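PDB 1WDI: S-adenosylmethionine:tRNA ribosyltransferase-isomerase from Thermus thermophilus, which probably transfers and isomerises the ribose moiety of S-adenosylmethionine onto the 7-aminomethyl group of preQ1-modified tRNA, giving epoxyqueuosine in the queuosine pathway. Local coordinates for residues Arg44-Pro49 against Leu194-Glu199; Asp56-Asn61 against Val202-Leu207; Pro67-Ala72 against Lys79-Leu84; Ile235-Ala240 against Val274-Gly279. All coordinates share one frame; numbering follows the deposited sequence.

Contact 1. Residues Arg44-Pro49 against Leu194-Glu199; sequences RVRDLP and LERLRE
The guanidinium of Arg196 reaches out from helix 191-199 to the backbone carbonyl of Arg46. NH1 donates the main hydrogen bond, 2.7 Å to Arg46 O, arriving in the carbonyl plane on a lone pair with an N-H...O angle of 152°; NH2 adds a weak bond to the same oxygen. A bend at chi3 (59°) turns the otherwise extended Arg196 chain so that both terminal nitrogens face this carbonyl.

Both faces of the same group are covered. The Arg46 guanidinium is stacked flat over one, planes 9° apart and centres 4.3 Å apart, an approach of like charges probably made tolerable by the spread of charge over each plane and by the carbonyl that holds Arg196. Pro49 CG rests on the opposite face, 3.7 Å from Arg196 NH2. The contact thus joins a 3-10 turn, running into the short helix 48-51, to a longer helix packed beside the main sheet. Were an alanine here instead of Arg196, the Arg46 carbonyl would probably lose this donor and the Arg46 guanidinium its stacking partner.

Apolar contacts lie deeper. Leu197 CD2 sits 4.0 Å from Pro49 CG, while Leu197 CD1 approaches Leu48 CD2; branched leucines suit this buried layer, where Leu197 also touches Leu58 of strand 57-73.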
loop_
_atom_site.group_PDB
_atom_site.type_symbol
_atom_site.label_atom_id
_atom_site.label_comp_id
_atom_site.label_asym_id
_atom_site.label_seq_id
_atom_site.Cartn_x
_atom_site.Cartn_y
_atom_site.Cartn_z
ATOM N N ARG A 44 20.192 1.636 -9.322
ATOM C CA ARG A 44 19.765 2.139 -8.028
ATOM C C ARG A 44 18.450 2.850 -8.305
ATOM O O ARG A 44 18.174 3.216 -9.447
ATOM C CB ARG A 44 20.822 3.089 -7.447
ATOM C CG ARG A 44 21.978 2.297 -6.841
ATOM C CD ARG A 44 23.155 3.110 -6.326
ATOM N NE ARG A 44 24.073 2.192 -5.654
ATOM C CZ ARG A 44 25.294 2.494 -5.233
ATOM N NH1 ARG A 44 25.786 3.714 -5.406
ATOM N NH2 ARG A 44 26.029 1.566 -4.642
ATOM N N VAL A 45 17.622 3.010 -7.282
ATOM C CA VAL A 45 16.342 3.680 -7.461
ATOM C C VAL A 45 16.527 5.071 -8.059
ATOM O O VAL A 45 15.715 5.518 -8.870
ATOM C CB VAL A 45 15.583 3.795 -6.114
ATOM C CG1 VAL A 45 14.328 4.646 -6.286
ATOM C CG2 VAL A 45 15.216 2.401 -5.610
ATOM N N ARG A 46 17.604 5.753 -7.676
ATOM C CA ARG A 46 17.838 7.092 -8.204
ATOM C C ARG A 46 18.006 7.098 -9.727
ATOM O O ARG A 46 17.914 8.148 -10.362
ATOM C CB ARG A 46 19.068 7.730 -7.542
ATOM C CG ARG A 46 20.402 7.186 -8.022
ATOM C CD ARG A 46 21.558 7.966 -7.400
ATOM N NE ARG A 46 21.371 9.414 -7.506
ATOM C CZ ARG A 46 21.458 10.116 -8.633
ATOM N NH1 ARG A 46 21.733 9.515 -9.783
ATOM N NH2 ARG A 46 21.271 11.432 -8.607
ATOM N N ASP A 47 18.237 5.925 -10.318
ATOM C CA ASP A 47 18.412 5.839 -11.768
ATOM C C ASP A 47 17.112 5.681 -12.538
ATOM O O ASP A 47 17.116 5.622 -13.770
ATOM C CB ASP A 47 19.338 4.678 -12.126
ATOM C CG ASP A 47 20.744 4.906 -11.651
ATOM O OD1 ASP A 47 21.260 6.005 -11.905
ATOM O OD2 ASP A 47 21.330 3.994 -11.030
ATOM N N LEU A 48 16.001 5.618 -11.814
ATOM C CA LEU A 48 14.688 5.460 -12.430
ATOM C C LEU A 48 14.424 6.380 -13.634
ATOM O O LEU A 48 13.882 5.933 -14.647
ATOM C CB LEU A 48 13.596 5.654 -11.369
ATOM C CG LEU A 48 12.137 5.468 -11.800
ATOM C CD1 LEU A 48 11.915 4.045 -12.321
ATOM C CD2 LEU A 48 11.220 5.757 -10.607
ATOM N N PRO A 49 14.818 7.668 -13.552
ATOM C CA PRO A 49 14.587 8.594 -14.672
ATOM C C PRO A 49 15.127 8.086 -16.014
ATOM O O PRO A 49 14.568 8.381 -17.074
ATOM C CB PRO A 49 15.285 9.875 -14.210
ATOM C CG PRO A 49 15.128 9.814 -12.720
ATOM C CD PRO A 49 15.477 8.367 -12.436
ATOM N N LEU A 194 11.662 12.680 -6.917
ATOM C CA LEU A 194 10.375 13.137 -7.413
ATOM C C LEU A 194 10.556 14.384 -8.282
ATOM O O LEU A 194 10.002 14.466 -9.374
ATOM C CB LEU A 194 9.420 13.421 -6.242
ATOM C CG LEU A 194 8.907 12.169 -5.507
ATOM C CD1 LEU A 194 8.032 12.566 -4.313
ATOM C CD2 LEU A 194 8.105 11.300 -6.487
ATOM N N GLU A 195 11.354 15.342 -7.816
ATOM C CA GLU A 195 11.574 16.564 -8.588
ATOM C C GLU A 195 12.245 16.268 -9.927
ATOM O O GLU A 195 11.847 16.812 -10.959
ATOM C CB GLU A 195 12.421 17.557 -7.791
ATOM C CG GLU A 195 12.505 18.945 -8.417
ATOM C CD GLU A 195 11.134 19.537 -8.730
ATOM O OE1 GLU A 195 10.208 19.389 -7.901
ATOM O OE2 GLU A 195 10.984 20.161 -9.800
ATOM N N ARG A 196 13.261 15.408 -9.919
ATOM C CA ARG A 196 13.938 15.061 -11.161
ATOM C C ARG A 196 12.922 14.479 -12.145
ATOM O O ARG A 196 12.972 14.762 -13.341
ATOM C CB ARG A 196 15.061 14.049 -10.894
ATOM C CG ARG A 196 16.244 14.629 -10.105
ATOM C CD ARG A 196 17.215 13.535 -9.677
ATOM N NE ARG A 196 17.745 12.810 -10.827
ATOM C CZ ARG A 196 18.038 11.513 -10.825
ATOM N NH1 ARG A 196 17.854 10.789 -9.723
ATOM N NH2 ARG A 196 18.512 10.942 -11.930
ATOM N N LEU A 197 11.994 13.671 -11.638
ATOM C CA LEU A 197 10.969 13.077 -12.495
ATOM C C LEU A 197 10.060 14.167 -13.077
ATOM O O LEU A 197 9.703 14.123 -14.255
ATOM C CB LEU A 197 10.149 12.049 -11.698
ATOM C CG LEU A 197 10.911 10.765 -11.330
ATOM C CD1 LEU A 197 10.149 9.951 -10.287
ATOM C CD2 LEU A 197 11.138 9.952 -12.597
ATOM N N ARG A 198 9.690 15.145 -12.254
ATOM C CA ARG A 198 8.844 16.242 -12.727
ATOM C C ARG A 198 9.591 16.980 -13.827
ATOM O O ARG A 198 9.043 17.279 -14.888
ATOM C CB ARG A 198 8.539 17.241 -11.599
ATOM C CG ARG A 198 7.860 16.661 -10.373
ATOM C CD ARG A 198 7.252 17.773 -9.512
ATOM N NE ARG A 198 6.597 17.244 -8.318
ATOM C CZ ARG A 198 7.218 16.973 -7.173
ATOM N NH1 ARG A 198 8.525 17.185 -7.049
ATOM N NH2 ARG A 198 6.531 16.481 -6.151
ATOM N N GLU A 199 10.861 17.264 -13.567
ATOM C CA GLU A 199 11.687 17.979 -14.527
ATOM C C GLU A 199 11.797 17.289 -15.883
ATOM O O GLU A 199 12.048 17.944 -16.895
ATOM C CB GLU A 199 13.069 18.237 -13.925
ATOM C CG GLU A 199 13.073 19.435 -12.977
ATOM C CD GLU A 199 14.392 19.620 -12.251
ATOM O OE1 GLU A 199 15.454 19.447 -12.883
ATOM O OE2 GLU A 199 14.363 19.949 -11.048
#

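Contact 2. Residues Asp56-Asn61 against Val202-Leu207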
loop_
_atom_site.group_PDB
_atom_site.type_symbol
_atom_site.label_atom_id
_atom_site.label_comp_id
_atom_site.label_asym_id
_atom_site.label_seq_id
_atom_site.Cartn_x
_atom_site.Cartn_y
_atom_site.Cartn_z
ATOM N N ASP A 56 5.231 9.520 -19.406
ATOM C CA ASP A 56 4.947 8.365 -18.562
ATOM C C ASP A 56 4.095 8.876 -17.407
ATOM O O ASP A 56 4.274 10.004 -16.944
ATOM C CB ASP A 56 6.226 7.756 -17.975
ATOM C CG ASP A 56 6.937 6.819 -18.935
ATOM O OD1 ASP A 56 6.312 6.345 -19.906
ATOM O OD2 ASP A 56 8.128 6.539 -18.697
ATOM N N VAL A 57 3.160 8.055 -16.953
ATOM C CA VAL A 57 2.317 8.434 -15.833
ATOM C C VAL A 57 2.672 7.519 -14.669
ATOM O O VAL A 57 2.406 6.313 -14.704
ATOM C CB VAL A 57 0.819 8.276 -16.153
ATOM C CG1 VAL A 57 -0.010 8.676 -14.938
ATOM C CG2 VAL A 57 0.453 9.135 -17.348
ATOM N N LEU A 58 3.285 8.104 -13.648
ATOM C CA LEU A 58 3.696 7.370 -12.460
ATOM C C LEU A 58 2.586 7.518 -11.415
ATOM O O LEU A 58 2.277 8.627 -10.975
ATOM C CB LEU A 58 5.014 7.954 -11.950
ATOM C CG LEU A 58 6.017 7.113 -11.159
ATOM C CD1 LEU A 58 6.292 5.797 -11.866
ATOM C CD2 LEU A 58 7.309 7.911 -11.010
ATOM N N VAL A 59 1.985 6.396 -11.036
ATOM C CA VAL A 59 0.897 6.399 -10.063
ATOM C C VAL A 59 1.334 5.779 -8.733
ATOM O O VAL A 59 1.800 4.633 -8.692
ATOM C CB VAL A 59 -0.336 5.623 -10.614
ATOM C CG1 VAL A 59 -1.509 5.732 -9.652
ATOM C CG2 VAL A 59 -0.732 6.179 -11.971
ATOM N N PHE A 60 1.178 6.552 -7.659
ATOM C CA PHE A 60 1.537 6.137 -6.305
ATOM C C PHE A 60 0.284 6.014 -5.458
ATOM O O PHE A 60 -0.809 6.408 -5.865
ATOM C CB PHE A 60 2.397 7.187 -5.585
ATOM C CG PHE A 60 3.642 7.592 -6.316
ATOM C CD1 PHE A 60 3.577 8.444 -7.415
ATOM C CD2 PHE A 60 4.885 7.171 -5.864
ATOM C CE1 PHE A 60 4.744 8.875 -8.050
ATOM C CE2 PHE A 60 6.062 7.597 -6.499
ATOM C CZ PHE A 60 5.985 8.450 -7.589
ATOM N N ASN A 61 0.463 5.496 -4.252
ATOM C CA ASN A 61 -0.644 5.401 -3.323
ATOM C C ASN A 61 -0.235 6.181 -2.078
ATOM O O ASN A 61 0.905 6.094 -1.623
ATOM C CB ASN A 61 -0.941 3.940 -2.968
ATOM C CG ASN A 61 -0.248 3.488 -1.700
ATOM O OD1 ASN A 61 -0.631 3.879 -0.596
ATOM N ND2 ASN A 61 0.783 2.659 -1.851
ATOM N N VAL A 202 7.597 13.562 -16.270
ATOM C CA VAL A 202 6.914 12.354 -15.820
ATOM C C VAL A 202 5.779 12.767 -14.895
ATOM O O VAL A 202 5.990 13.481 -13.919
ATOM C CB VAL A 202 7.871 11.396 -15.062
ATOM C CG1 VAL A 202 7.078 10.258 -14.418
ATOM C CG2 VAL A 202 8.894 10.821 -16.036
ATOM N N GLU A 203 4.570 12.328 -15.214
ATOM C CA GLU A 203 3.427 12.674 -14.388
ATOM C C GLU A 203 3.512 11.939 -13.063
ATOM O O GLU A 203 3.910 10.774 -13.012
ATOM C CB GLU A 203 2.122 12.307 -15.099
ATOM C CG GLU A 203 1.861 13.100 -16.357
ATOM C CD GLU A 203 0.466 12.879 -16.903
ATOM O OE1 GLU A 203 -0.462 12.690 -16.089
ATOM O OE2 GLU A 203 0.293 12.916 -18.139
ATOM N N LEU A 204 3.150 12.633 -11.992
ATOM C CA LEU A 204 3.169 12.051 -10.661
ATOM C C LEU A 204 1.728 12.105 -10.164
ATOM O O LEU A 204 1.234 13.168 -9.788
ATOM C CB LEU A 204 4.095 12.866 -9.751
ATOM C CG LEU A 204 5.541 13.036 -10.250
ATOM C CD1 LEU A 204 6.313 13.908 -9.270
ATOM C CD2 LEU A 204 6.227 11.673 -10.392
ATOM N N ARG A 205 1.050 10.961 -10.185
ATOM C CA ARG A 205 -0.351 10.889 -9.768
ATOM C C ARG A 205 -0.522 10.038 -8.516
ATOM O O ARG A 205 0.139 9.007 -8.368
ATOM C CB ARG A 205 -1.196 10.302 -10.900
ATOM C CG ARG A 205 -1.040 11.011 -12.234
ATOM C CD ARG A 205 -1.631 12.415 -12.209
ATOM N NE ARG A 205 -1.559 13.035 -13.527
ATOM C CZ ARG A 205 -2.186 14.156 -13.859
ATOM N NH1 ARG A 205 -2.939 14.786 -12.965
ATOM N NH2 ARG A 205 -2.065 14.641 -15.086
ATOM N N PHE A 206 -1.423 10.456 -7.626
ATOM C CA PHE A 206 -1.648 9.726 -6.384
ATOM C C PHE A 206 -3.095 9.288 -6.128
ATOM O O PHE A 206 -4.022 10.108 -6.154
ATOM C CB PHE A 206 -1.191 10.571 -5.185
ATOM C CG PHE A 206 0.265 10.968 -5.225
ATOM C CD1 PHE A 206 0.721 11.926 -6.129
ATOM C CD2 PHE A 206 1.176 10.395 -4.346
ATOM C CE1 PHE A 206 2.062 12.307 -6.154
ATOM C CE2 PHE A 206 2.523 10.767 -4.362
ATOM C CZ PHE A 206 2.966 11.725 -5.268
ATOM N N LEU A 207 -3.293 7.994 -5.892
ATOM C CA LEU A 207 -4.624 7.504 -5.554
ATOM C C LEU A 207 -4.580 7.279 -4.043
ATOM O O LEU A 207 -3.504 7.326 -3.433
ATOM C CB LEU A 207 -4.966 6.209 -6.303
ATOM C CG LEU A 207 -4.014 5.011 -6.298
ATOM C CD1 LEU A 207 -4.071 4.282 -4.967
ATOM C CD2 LEU A 207 -4.418 4.081 -7.429
#
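The rings of Phe60 and Phe206 form an offset stack, centroids 4.9 Å apart and planes 14° apart. Phe60 CD1 lies over one face of the Phe206 ring, near its rim, and Phe206 CD2 comes 3.6 Å from Phe60 CB. At the edge of the Phe60 ring lie Arg205 O and the methyl CD2 of Leu204, the latter 3.9 Å from Phe60 CE1. Phe189 also meets the Phe60 ring edge-to-face. Both phenylalanines carry CG anti to the carbonyl carbon (chi1 near -60°), which lays the rings side by side in the same direction.

Strands 57-61 and 203-207 run parallel in the large mixed sheet, in register from Val57 with Glu203 to Asn61 with Leu207. Four backbone bonds join them, Arg205 N to Leu58 O (2.8 Å, 177°) being nearly straight; a fifth runs from Glu203 N to Asp56 O just ahead.

Leu58, Leu204 and the two phenylalanines share one face, turned to helix 191-199, where apolar bulk fits. On the other, Val57, Glu203 and Arg205 turn to helix 237-248, while Val59, Asn61 and Leu207 meet helix 258-266. Val57 CG1 packs 3.7 Å from Arg205 CG, and Arg205 grips Glu203 OE1 side-on with NE and NH2, while Glu203 OE2 pairs with Arg251. With a glutamine in place of Glu203 the carboxylate is lost, which is likely to leave Arg205 and Arg251 unmatched and Arg205 freer to swing. Val59 CG1 meets Leu207 CD2 at 4.0 Å.

Contact 3. Residues Pro67-Ala72 against Lys79-Leu84; sequences PARLLA and KVEILL
Pro67 leads into the pairing with its CA 3.1 Å from Leu84 O, a CA-H...O contact beside the first true bond of the ladder. Ala68 and Leu84 then form a hydrogen-bonded antiparallel pair, bonded in both directions, with Ala68 N 2.7 Å from Leu84 O. The small Ala68 CB sits against Leu84 CB, and both side chains also touch Pro213.

Arg69, in a non-hydrogen-bonded pair with Leu83, projects from the other face. Its chain, bent at chi2 (68°), runs diagonally over the neighbouring strand to form a salt bridge with Glu81, although the exact place of the carboxylate is less certain. Leu83 CD2 lies at the edge of the guanidinium, 3.8 Å from NH1.

Leu70 returns to the first face and pairs with Ile82 through two backbone bonds. Its CB meets Ile82 CB at 3.7 Å, while CD1 reaches across to Leu84 CB at 4.0 Å. Leu71 turns to the face of Arg69 and packs on Leu111 of strand 107-111. At Ala72 the methyl CB lies against Val80 CG1 and Ile82 CD1, 3.6 Å from the latter, a place suited to a small residue.

The chemistry of this two-stranded beta hairpin alternates: one face is wholly apolar and packs partly on Pro213, while the other mixes Leu71 and Leu83 with Arg69 and Glu81, whose charges can stay at the solvent-exposed surface.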
loop_
_atom_site.group_PDB
_atom_site.type_symbol
_atom_site.label_atom_id
_atom_site.label_comp_id
_atom_site.label_asym_id
_atom_site.label_seq_id
_atom_site.Cartn_x
_atom_site.Cartn_y
_atom_site.Cartn_z
ATOM N N PRO A 67 -10.761 7.695 10.594
ATOM C CA PRO A 67 -11.049 7.584 12.027
ATOM C C PRO A 67 -12.310 6.778 12.331
ATOM O O PRO A 67 -13.106 6.494 11.439
ATOM C CB PRO A 67 -11.183 9.040 12.466
ATOM C CG PRO A 67 -10.257 9.754 11.535
ATOM C CD PRO A 67 -10.585 9.106 10.210
ATOM N N ALA A 68 -12.486 6.424 13.601
ATOM C CA ALA A 68 -13.647 5.653 14.028
ATOM C C ALA A 68 -14.545 6.462 14.957
ATOM O O ALA A 68 -14.080 7.049 15.932
ATOM C CB ALA A 68 -13.196 4.380 14.726
ATOM N N ARG A 69 -15.836 6.486 14.641
ATOM C CA ARG A 69 -16.817 7.210 15.440
ATOM C C ARG A 69 -17.226 6.319 16.608
ATOM O O ARG A 69 -17.950 5.340 16.427
ATOM C CB ARG A 69 -18.047 7.536 14.590
ATOM C CG ARG A 69 -19.023 8.511 15.227
ATOM C CD ARG A 69 -18.422 9.907 15.328
ATOM N NE ARG A 69 -19.425 10.909 15.674
ATOM C CZ ARG A 69 -19.184 12.214 15.750
ATOM N NH1 ARG A 69 -17.966 12.679 15.504
ATOM N NH2 ARG A 69 -20.161 13.054 16.066
ATOM N N LEU A 70 -16.755 6.651 17.805
ATOM C CA LEU A 70 -17.081 5.857 18.982
ATOM C C LEU A 70 -17.840 6.658 20.032
ATOM O O LEU A 70 -17.585 7.846 20.233
ATOM C CB LEU A 70 -15.805 5.276 19.595
ATOM C CG LEU A 70 -14.987 4.333 18.706
ATOM C CD1 LEU A 70 -13.773 3.839 19.474
ATOM C CD2 LEU A 70 -15.848 3.160 18.262
ATOM N N LEU A 71 -18.781 5.995 20.694
ATOM C CA LEU A 71 -19.582 6.626 21.735
ATOM C C LEU A 71 -19.286 5.955 23.071
ATOM O O LEU A 71 -19.427 4.738 23.211
ATOM C CB LEU A 71 -21.079 6.510 21.412
ATOM C CG LEU A 71 -21.707 5.115 21.299
ATOM C CD1 LEU A 71 -23.216 5.255 21.174
ATOM C CD2 LEU A 71 -21.140 4.370 20.097
ATOM N N ALA A 72 -18.867 6.751 24.048
ATOM C CA ALA A 72 -18.548 6.221 25.366
ATOM C C ALA A 72 -19.474 6.775 26.446
ATOM O O ALA A 72 -20.560 7.284 26.154
ATOM C CB ALA A 72 -17.092 6.529 25.711
ATOM N N LYS A 79 -21.341 11.644 28.964
ATOM C CA LYS A 79 -21.110 11.189 27.594
ATOM C C LYS A 79 -19.783 11.738 27.078
ATOM O O LYS A 79 -19.294 12.756 27.567
ATOM C CB LYS A 79 -22.237 11.669 26.676
ATOM C CG LYS A 79 -23.604 11.080 26.978
ATOM C CD LYS A 79 -23.636 9.587 26.698
ATOM C CE LYS A 79 -25.024 9.014 26.922
ATOM N NZ LYS A 79 -25.068 7.552 26.644
ATOM N N VAL A 80 -19.208 11.063 26.088
ATOM C CA VAL A 80 -17.942 11.495 25.508
ATOM C C VAL A 80 -17.651 10.800 24.181
ATOM O O VAL A 80 -17.587 9.573 24.109
ATOM C CB VAL A 80 -16.764 11.232 26.472
ATOM C CG1 VAL A 80 -16.724 9.765 26.859
ATOM C CG2 VAL A 80 -15.457 11.647 25.815
ATOM N N GLU A 81 -17.478 11.596 23.131
ATOM C CA GLU A 81 -17.187 11.058 21.810
ATOM C C GLU A 81 -15.737 10.607 21.740
ATOM O O GLU A 81 -14.871 11.167 22.414
ATOM C CB GLU A 81 -17.446 12.114 20.733
ATOM C CG GLU A 81 -18.909 12.484 20.559
ATOM C CD GLU A 81 -19.124 13.498 19.452
ATOM O OE1 GLU A 81 -18.678 13.239 18.314
ATOM O OE2 GLU A 81 -19.743 14.552 19.717
ATOM N N ILE A 82 -15.477 9.590 20.928
ATOM C CA ILE A 82 -14.126 9.076 20.771
ATOM C C ILE A 82 -13.802 8.802 19.309
ATOM O O ILE A 82 -14.247 7.805 18.741
ATOM C CB ILE A 82 -13.919 7.768 21.564
ATOM C CG1 ILE A 82 -14.139 8.021 23.058
ATOM C CG2 ILE A 82 -12.514 7.230 21.314
ATOM C CD1 ILE A 82 -13.955 6.789 23.922
ATOM N N LEU A 83 -13.032 9.699 18.703
ATOM C CA LEU A 83 -12.630 9.541 17.314
ATOM C C LEU A 83 -11.306 8.795 17.265
ATOM O O LEU A 83 -10.238 9.406 17.262
ATOM C CB LEU A 83 -12.481 10.903 16.636
ATOM C CG LEU A 83 -13.780 11.642 16.311
ATOM C CD1 LEU A 83 -13.460 13.006 15.721
ATOM C CD2 LEU A 83 -14.606 10.815 15.335
ATOM N N LEU A 84 -11.387 7.470 17.241
ATOM C CA LEU A 84 -10.200 6.630 17.192
ATOM C C LEU A 84 -9.518 6.851 15.844
ATOM O O LEU A 84 -10.071 6.507 14.800
ATOM C CB LEU A 84 -10.600 5.161 17.351
ATOM C CG LEU A 84 -9.496 4.162 17.694
ATOM C CD1 LEU A 84 -8.885 4.522 19.039
ATOM C CD2 LEU A 84 -10.072 2.757 17.733
#

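Contact 4. Residues Ile235-Ala240 against Val274-Gly279; sequences IPEEVA and VVAGEG
Ile235 and Gly277 exchange two backbone hydrogen bonds, the closed ring of an antiparallel hydrogen-bonded pair. Gly277 N reaches Ile235 O at 2.7 Å in the carbonyl plane, almost straight at 178°. The return bond, Ile235 N to Gly277 O, is 2.9 Å long, its donor standing above the carbonyl plane. Gly277 has a positive phi (110°), and with its backbone so turned a CB would be jammed against the preceding carbonyl oxygen, so glycine is called for. Ala276 CA adds a CA-H...O contact to Ile235 O.

The pair joins the end of strand 231-235 to the start of strand 277-281 in the large mixed sheet. Directly after it the chain enters helix 237-248, with Pro236 at the N-cap; its carbonyl accepts a bond from Ala240 N in the first turn.

The rest is van der Waals packing, mostly apolar. Ala240 CB points from that turn toward the link between strands 273-274 and 277-281, meeting Ala276 CB at 3.8 Å and Val274 O at 3.7 Å, an approach that depends on the alanine being small. Ala276 CB also lies 3.7 Å from Glu237 CA, at the helix's first residue. Deeper, Ile235 and Val274 cross at about a right angle, with CD1 of Ile235 3.8 Å from CG1 of Val274, and both side chains also touch Ala267.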
loop_
_atom_site.group_PDB
_atom_site.type_symbol
_atom_site.label_atom_id
_atom_site.label_comp_id
_atom_site.label_asym_id
_atom_site.label_seq_id
_atom_site.Cartn_x
_atom_site.Cartn_y
_atom_site.Cartn_z
ATOM N N ILE A 235 -9.968 6.711 -5.923
ATOM C CA ILE A 235 -9.209 7.250 -7.035
ATOM C C ILE A 235 -9.744 8.631 -7.396
ATOM O O ILE A 235 -10.882 8.768 -7.841
ATOM C CB ILE A 235 -9.301 6.345 -8.273
ATOM C CG1 ILE A 235 -8.754 4.952 -7.943
ATOM C CG2 ILE A 235 -8.529 6.979 -9.425
ATOM C CD1 ILE A 235 -8.773 4.008 -9.106
ATOM N N PRO A 236 -8.926 9.674 -7.192
ATOM C CA PRO A 236 -9.322 11.050 -7.505
ATOM C C PRO A 236 -9.722 11.181 -8.969
ATOM O O PRO A 236 -9.183 10.487 -9.840
ATOM C CB PRO A 236 -8.060 11.853 -7.183
ATOM C CG PRO A 236 -7.449 11.071 -6.062
ATOM C CD PRO A 236 -7.598 9.645 -6.552
ATOM N N GLU A 237 -10.660 12.080 -9.239
ATOM C CA GLU A 237 -11.126 12.303 -10.601
ATOM C C GLU A 237 -9.989 12.652 -11.556
ATOM O O GLU A 237 -9.947 12.156 -12.682
ATOM C CB GLU A 237 -12.156 13.430 -10.620
ATOM C CG GLU A 237 -13.360 13.185 -9.733
ATOM C CD GLU A 237 -14.129 14.459 -9.470
ATOM O OE1 GLU A 237 -14.743 14.997 -10.418
ATOM O OE2 GLU A 237 -14.106 14.929 -8.317
ATOM N N GLU A 238 -9.077 13.515 -11.117
ATOM C CA GLU A 238 -7.952 13.919 -11.962
ATOM C C GLU A 238 -7.044 12.734 -12.290
ATOM O O GLU A 238 -6.453 12.678 -13.366
ATOM C CB GLU A 238 -7.130 15.020 -11.271
ATOM C CG GLU A 238 -6.430 14.564 -10.001
ATOM C CD GLU A 238 -5.849 15.716 -9.192
ATOM O OE1 GLU A 238 -4.901 16.384 -9.670
ATOM O OE2 GLU A 238 -6.347 15.951 -8.069
ATOM N N VAL A 239 -6.929 11.795 -11.357
ATOM C CA VAL A 239 -6.091 10.616 -11.566
ATOM C C VAL A 239 -6.739 9.672 -12.572
ATOM O O VAL A 239 -6.094 9.216 -13.518
ATOM C CB VAL A 239 -5.838 9.860 -10.235
ATOM C CG1 VAL A 239 -5.082 8.565 -10.501
ATOM C CG2 VAL A 239 -5.041 10.746 -9.288
ATOM N N ALA A 240 -8.020 9.378 -12.374
ATOM C CA ALA A 240 -8.729 8.496 -13.292
ATOM C C ALA A 240 -8.651 9.108 -14.685
ATOM O O ALA A 240 -8.368 8.423 -15.665
ATOM C CB ALA A 240 -10.184 8.348 -12.868
ATOM N N VAL A 274 -10.519 3.329 -16.290
ATOM C CA VAL A 274 -10.512 3.412 -14.831
ATOM C C VAL A 274 -11.545 4.440 -14.375
ATOM O O VAL A 274 -11.577 5.557 -14.893
ATOM C CB VAL A 274 -9.106 3.825 -14.310
ATOM C CG1 VAL A 274 -9.172 4.195 -12.831
ATOM C CG2 VAL A 274 -8.117 2.677 -14.526
ATOM N N VAL A 275 -12.385 4.068 -13.412
ATOM C CA VAL A 275 -13.406 4.992 -12.920
ATOM C C VAL A 275 -12.985 5.702 -11.643
ATOM O O VAL A 275 -12.364 5.110 -10.753
ATOM C CB VAL A 275 -14.773 4.282 -12.659
ATOM C CG1 VAL A 275 -15.307 3.685 -13.951
ATOM C CG2 VAL A 275 -14.624 3.209 -11.605
ATOM N N ALA A 276 -13.326 6.984 -11.565
ATOM C CA ALA A 276 -13.010 7.806 -10.406
ATOM C C ALA A 276 -13.877 7.428 -9.219
ATOM O O ALA A 276 -14.977 6.901 -9.383
ATOM C CB ALA A 276 -13.218 9.279 -10.741
ATOM N N GLY A 277 -13.368 7.680 -8.017
ATOM C CA GLY A 277 -14.147 7.387 -6.836
ATOM C C GLY A 277 -13.686 6.246 -5.960
ATOM O O GLY A 277 -12.628 5.641 -6.168
ATOM N N GLU A 278 -14.512 5.957 -4.964
ATOM C CA GLU A 278 -14.230 4.909 -4.007
ATOM C C GLU A 278 -14.416 3.541 -4.627
ATOM O O GLU A 278 -15.151 3.374 -5.603
ATOM C CB GLU A 278 -15.143 5.046 -2.788
ATOM C CG GLU A 278 -14.915 6.320 -1.992
ATOM C CD GLU A 278 -15.892 6.464 -0.844
ATOM O OE1 GLU A 278 -17.115 6.546 -1.106
ATOM O OE2 GLU A 278 -15.437 6.491 0.320
ATOM N N GLY A 279 -13.734 2.569 -4.039
ATOM C CA GLY A 279 -13.816 1.208 -4.513
ATOM C C GLY A 279 -13.185 0.309 -3.483
ATOM O O GLY A 279 -12.672 0.779 -2.464
#

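Contact 2 touches both contact 1 and contact 4, each about 13 Å away between centres, while contacts 1 and 4 lie about 25 Å apart. Contact 3 stands off, its centre about 35 Å from that of contact 2. The long strand 57-73 spans that gap, pairing with strand 203-211 in contact 2 and with strand 79-84 in contact 3, whose segments both fall in sequence between those of contact 2. Contacts 1 and 2 interlock along the chain: helices 48-51 and 191-199 lead into strands 57-73 and 203-211, and Leu194 packs on Phe60. Contact 4 follows later in sequence, placing Pro236 and Val239 against Phe206. One mixed sheet therefore ties the distant hairpin to a core with helices packed on it.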